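Local coordinates for CADD-like protein of unknown function (PDB 3B5O) that is of unknown function but resembles the chlamydial protein CADD, with an all-helical heme-oxygenase-like fold, and is probably an oxidoreductase, at residues Q46-F51 and T97-G102; T154-L159 and Y174-H179. All coordinates share one frame; numbering follows the deposited sequence.

Both contacts join helices of one all-helical chain, and they follow one another in sequence: interaction 1 pairs helix 38-68 with helix 95-107, and interaction 2 pairs helix 135-163 with helix 170-180. Both segments of interaction 1 precede those of interaction 2, so no segment is shared and neither contact encloses the other. Their centres nevertheless lie about 12 Å apart and they meet directly, CZ of Y48 standing 3.7 Å from CG1 of I156. Helix 38-68 therefore packs on helix 95-107 through L99 and on helix 135-163 through I156, and apolar packing runs without a break from one helix pair to the next inside a single bundle.

Interaction 1 of 2, residues Q46-F51 and T97-G102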
# COMPACT_ATOMS: atom_id res chain seq x y z
N GLN A 46 1.20 -3.58 13.32
CA GLN A 46 2.50 -2.96 13.53
C GLN A 46 3.35 -3.08 12.27
O GLN A 46 3.97 -2.11 11.82
CB GLN A 46 3.25 -3.64 14.66
CG GLN A 46 2.67 -3.38 16.04
CD GLN A 46 3.36 -4.21 17.10
OE1 GLN A 46 3.75 -5.35 16.86
NE2 GLN A 46 3.53 -3.63 18.29
N GLN A 47 3.42 -4.28 11.71
CA GLN A 47 4.17 -4.47 10.46
C GLN A 47 3.57 -3.72 9.30
O GLN A 47 4.30 -3.10 8.50
CB GLN A 47 4.30 -5.96 10.14
CG GLN A 47 5.19 -6.66 11.12
CD GLN A 47 6.64 -6.16 11.08
OE1 GLN A 47 7.22 -6.00 10.01
NE2 GLN A 47 7.22 -5.89 12.26
N TYR A 48 2.25 -3.78 9.17
CA TYR A 48 1.59 -3.07 8.09
C TYR A 48 1.97 -1.59 8.10
O TYR A 48 2.23 -1.01 7.05
CB TYR A 48 0.07 -3.21 8.15
CG TYR A 48 -0.57 -2.25 7.23
CD1 TYR A 48 -0.62 -2.49 5.86
CD2 TYR A 48 -1.00 -1.01 7.69
CE1 TYR A 48 -1.14 -1.53 5.00
CE2 TYR A 48 -1.54 -0.08 6.85
CZ TYR A 48 -1.59 -0.33 5.51
OH TYR A 48 -2.12 0.65 4.69
N SER A 49 2.01 -0.99 9.28
CA SER A 49 2.24 0.44 9.38
C SER A 49 3.54 0.91 8.73
O SER A 49 3.65 2.07 8.34
CB SER A 49 2.18 0.87 10.83
OG SER A 49 3.32 0.51 11.56
N ILE A 50 4.51 0.03 8.62
CA ILE A 50 5.78 0.37 8.03
C ILE A 50 5.60 0.71 6.55
O ILE A 50 6.31 1.54 6.00
CB ILE A 50 6.79 -0.78 8.21
CG1 ILE A 50 7.11 -0.97 9.69
CG2 ILE A 50 8.10 -0.56 7.41
CD1 ILE A 50 7.87 -2.22 10.05
N PHE A 51 4.66 0.03 5.90
CA PHE A 51 4.53 0.18 4.47
C PHE A 51 4.08 1.59 4.03
O PHE A 51 4.75 2.20 3.19
CB PHE A 51 3.64 -0.96 3.95
CG PHE A 51 3.68 -1.14 2.46
CD1 PHE A 51 4.87 -1.16 1.76
CD2 PHE A 51 2.51 -1.39 1.78
CE1 PHE A 51 4.88 -1.38 0.38
CE2 PHE A 51 2.52 -1.60 0.41
CZ PHE A 51 3.70 -1.60 -0.27
N THR A 97 1.35 9.18 10.54
CA THR A 97 1.17 9.58 11.92
C THR A 97 -0.27 9.43 12.38
O THR A 97 -0.51 9.00 13.51
CB THR A 97 1.70 10.99 12.13
OG1 THR A 97 3.12 10.93 12.02
CG2 THR A 97 1.31 11.53 13.51
N LEU A 98 -1.22 9.77 11.51
CA LEU A 98 -2.65 9.59 11.85
C LEU A 98 -2.94 8.13 12.17
O LEU A 98 -3.62 7.82 13.14
CB LEU A 98 -3.55 10.10 10.74
CG LEU A 98 -3.54 11.60 10.48
CD1 LEU A 98 -4.33 11.93 9.22
CD2 LEU A 98 -4.11 12.38 11.69
N LEU A 99 -2.44 7.23 11.34
CA LEU A 99 -2.61 5.81 11.62
C LEU A 99 -1.91 5.39 12.91
O LEU A 99 -2.52 4.74 13.77
CB LEU A 99 -2.08 4.98 10.43
CG LEU A 99 -2.11 3.46 10.61
CD1 LEU A 99 -3.55 2.97 10.79
CD2 LEU A 99 -1.45 2.79 9.40
N ALA A 100 -0.65 5.77 13.07
CA ALA A 100 0.12 5.34 14.22
C ALA A 100 -0.48 5.89 15.51
O ALA A 100 -0.63 5.16 16.50
CB ALA A 100 1.60 5.78 14.09
N ASP A 101 -0.83 7.17 15.51
CA ASP A 101 -1.41 7.80 16.69
C ASP A 101 -2.77 7.18 17.01
O ASP A 101 -3.10 6.99 18.18
CB ASP A 101 -1.57 9.32 16.50
CG ASP A 101 -0.28 10.08 16.71
OD1 ASP A 101 0.75 9.48 17.06
OD2 ASP A 101 -0.35 11.32 16.53
N GLY A 102 -3.54 6.87 15.98
CA GLY A 102 -4.84 6.25 16.15
C GLY A 102 -4.74 4.87 16.76
O GLY A 102 -5.56 4.52 17.64
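Apolar contact between Y48 and L99 carries the meeting of helices 38-68 and 95-107. CD2 of L99 comes up at the edge of the Y48 ring, near its plane, 3.8 Å from CE2, and the two side chains cross at about a right angle. Both reach the interface in the same way: CG stands anti to the backbone N, chi1 168° in Y48 and 176° in L99. The same leucine methyl also lies 4.3 Å from CB of S49. A small residue suits the place of S49, since its CA is only 7.2 Å from that of A100, another short side chain, the closest CA pair of the two segments.

The polar bonds stay off the interface. OG of S49 donates to O of Q46 at 2.7 Å, bending back to its own helix, with the donor tilted 29° from the carbonyl plane; a buried hydroxyl is thus satisfied without a partner on 97-102. The phenol suits its place differently: its carbon edge meets leucine while OH is hydrogen-bonded to E152 of helix 135-163. W221 and W222 of helix 204-230 also touch Y48, and the whole is a buried helix-helix contact of the heme-oxygenase-like helical bundle.

Interaction 2 of 2, residues T154-L159 and Y174-H179; sequences TLIVKL and YFFSKH
V157 lays CG2 over one face of the F176 ring, and this is the tight part of the contact. The methyl carbon stands 3.5 Å from the ring centroid and 17° off the ring normal, a CH-pi contact, and is 3.4 Å from CG of F176. With CG1 anti to the backbone N (chi1 171°), CG2 is the branch left to lie over the ring. A beta-branched valine suits the spot because its methyl sits close to the backbone, letting the CA atoms of V157 and F176 come within 7.1 Å.

The pair joins the long helix 135-163 to the short helix 170-180 that follows it, neighbours in the heme-oxygenase-like bundle, and I168 in the intervening loop also touches F176. With an alanine in place of F176, the methyls of V157 and I156 would probably lose the ring they pack on, leaving a gap between the helices. The looser part is the oblique approach of I156, whose CG2 stays 3.9 Å from CE1 of F176. I156 and F176 are buried, whereas V157 is partly exposed. H179 takes no part across the contact; its ND1 donates to O of F175 at 2.9 Å, within 174-179.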
# COMPACT_ATOMS: atom_id res chain seq x y z
N THR A 154 -9.63 -0.73 2.93
CA THR A 154 -10.85 -1.46 3.32
C THR A 154 -10.49 -2.62 4.26
O THR A 154 -11.15 -2.85 5.27
CB THR A 154 -11.61 -1.93 2.07
OG1 THR A 154 -11.91 -0.78 1.26
CG2 THR A 154 -12.88 -2.64 2.46
N LEU A 155 -9.41 -3.33 3.95
CA LEU A 155 -8.90 -4.39 4.83
C LEU A 155 -8.40 -3.85 6.16
O LEU A 155 -8.63 -4.45 7.21
CB LEU A 155 -7.76 -5.17 4.14
CG LEU A 155 -8.28 -6.21 3.15
CD1 LEU A 155 -7.25 -6.50 2.05
CD2 LEU A 155 -8.64 -7.49 3.87
N ILE A 156 -7.68 -2.73 6.12
CA ILE A 156 -7.18 -2.14 7.34
C ILE A 156 -8.34 -1.71 8.25
O ILE A 156 -8.28 -1.96 9.45
CB ILE A 156 -6.23 -0.96 7.07
CG1 ILE A 156 -4.98 -1.43 6.31
CG2 ILE A 156 -5.84 -0.29 8.37
CD1 ILE A 156 -4.33 -2.65 6.83
N VAL A 157 -9.37 -1.10 7.68
CA VAL A 157 -10.56 -0.73 8.48
C VAL A 157 -11.12 -1.99 9.17
O VAL A 157 -11.45 -1.97 10.38
CB VAL A 157 -11.65 -0.03 7.62
CG1 VAL A 157 -12.96 0.13 8.42
CG2 VAL A 157 -11.18 1.32 7.17
N LYS A 158 -11.25 -3.08 8.42
CA LYS A 158 -11.75 -4.33 8.99
C LYS A 158 -10.90 -4.81 10.15
O LYS A 158 -11.41 -5.11 11.23
CB LYS A 158 -11.84 -5.42 7.92
CG LYS A 158 -12.27 -6.79 8.44
CD LYS A 158 -12.40 -7.80 7.30
CE LYS A 158 -12.88 -9.14 7.79
NZ LYS A 158 -14.31 -9.08 8.17
N LEU A 159 -9.58 -4.86 9.96
CA LEU A 159 -8.70 -5.35 11.02
C LEU A 159 -8.73 -4.43 12.23
O LEU A 159 -8.72 -4.91 13.37
CB LEU A 159 -7.27 -5.47 10.50
CG LEU A 159 -7.09 -6.46 9.35
CD1 LEU A 159 -5.61 -6.49 8.93
CD2 LEU A 159 -7.57 -7.88 9.75
N TYR A 174 -11.66 9.70 10.63
CA TYR A 174 -11.56 10.67 9.53
C TYR A 174 -10.55 10.22 8.48
O TYR A 174 -10.82 10.29 7.27
CB TYR A 174 -11.18 12.09 10.01
CG TYR A 174 -10.91 13.02 8.84
CD1 TYR A 174 -11.96 13.68 8.19
CD2 TYR A 174 -9.62 13.22 8.36
CE1 TYR A 174 -11.72 14.52 7.11
CE2 TYR A 174 -9.37 14.05 7.27
CZ TYR A 174 -10.43 14.70 6.65
OH TYR A 174 -10.19 15.52 5.57
N PHE A 175 -9.37 9.80 8.93
CA PHE A 175 -8.36 9.21 8.04
C PHE A 175 -8.99 8.14 7.13
O PHE A 175 -8.76 8.14 5.92
CB PHE A 175 -7.19 8.61 8.85
CG PHE A 175 -6.25 7.74 8.04
CD1 PHE A 175 -5.43 8.30 7.06
CD2 PHE A 175 -6.18 6.37 8.27
CE1 PHE A 175 -4.57 7.50 6.31
CE2 PHE A 175 -5.31 5.55 7.52
CZ PHE A 175 -4.50 6.13 6.55
N PHE A 176 -9.79 7.25 7.71
CA PHE A 176 -10.45 6.21 6.93
C PHE A 176 -11.52 6.78 5.99
O PHE A 176 -11.57 6.42 4.81
CB PHE A 176 -11.07 5.16 7.86
CG PHE A 176 -10.06 4.27 8.54
CD1 PHE A 176 -8.92 3.84 7.89
CD2 PHE A 176 -10.30 3.81 9.82
CE1 PHE A 176 -8.01 2.99 8.53
CE2 PHE A 176 -9.41 2.97 10.46
CZ PHE A 176 -8.26 2.57 9.82
N SER A 177 -12.36 7.66 6.50
CA SER A 177 -13.46 8.22 5.70
C SER A 177 -12.99 9.07 4.52
O SER A 177 -13.60 9.04 3.45
CB SER A 177 -14.42 9.02 6.58
OG SER A 177 -15.14 8.15 7.44
N LYS A 178 -11.89 9.81 4.70
CA LYS A 178 -11.36 10.65 3.61
C LYS A 178 -10.89 9.82 2.42
O LYS A 178 -10.88 10.31 1.29
CB LYS A 178 -10.24 11.60 4.09
CG LYS A 178 -8.86 10.96 4.38
CD LYS A 178 -7.72 12.01 4.44
CE LYS A 178 -7.20 12.37 3.04
NZ LYS A 178 -6.12 13.43 3.06
N HIS A 179 -10.50 8.57 2.67
CA HIS A 179 -10.05 7.68 1.61
C HIS A 179 -11.15 6.77 1.07
O HIS A 179 -11.08 6.36 -0.09
CB HIS A 179 -8.91 6.81 2.13
CG HIS A 179 -7.60 7.53 2.29
ND1 HIS A 179 -7.25 8.16 3.47
CD2 HIS A 179 -6.56 7.69 1.45
CE1 HIS A 179 -6.05 8.69 3.33
NE2 HIS A 179 -5.61 8.43 2.11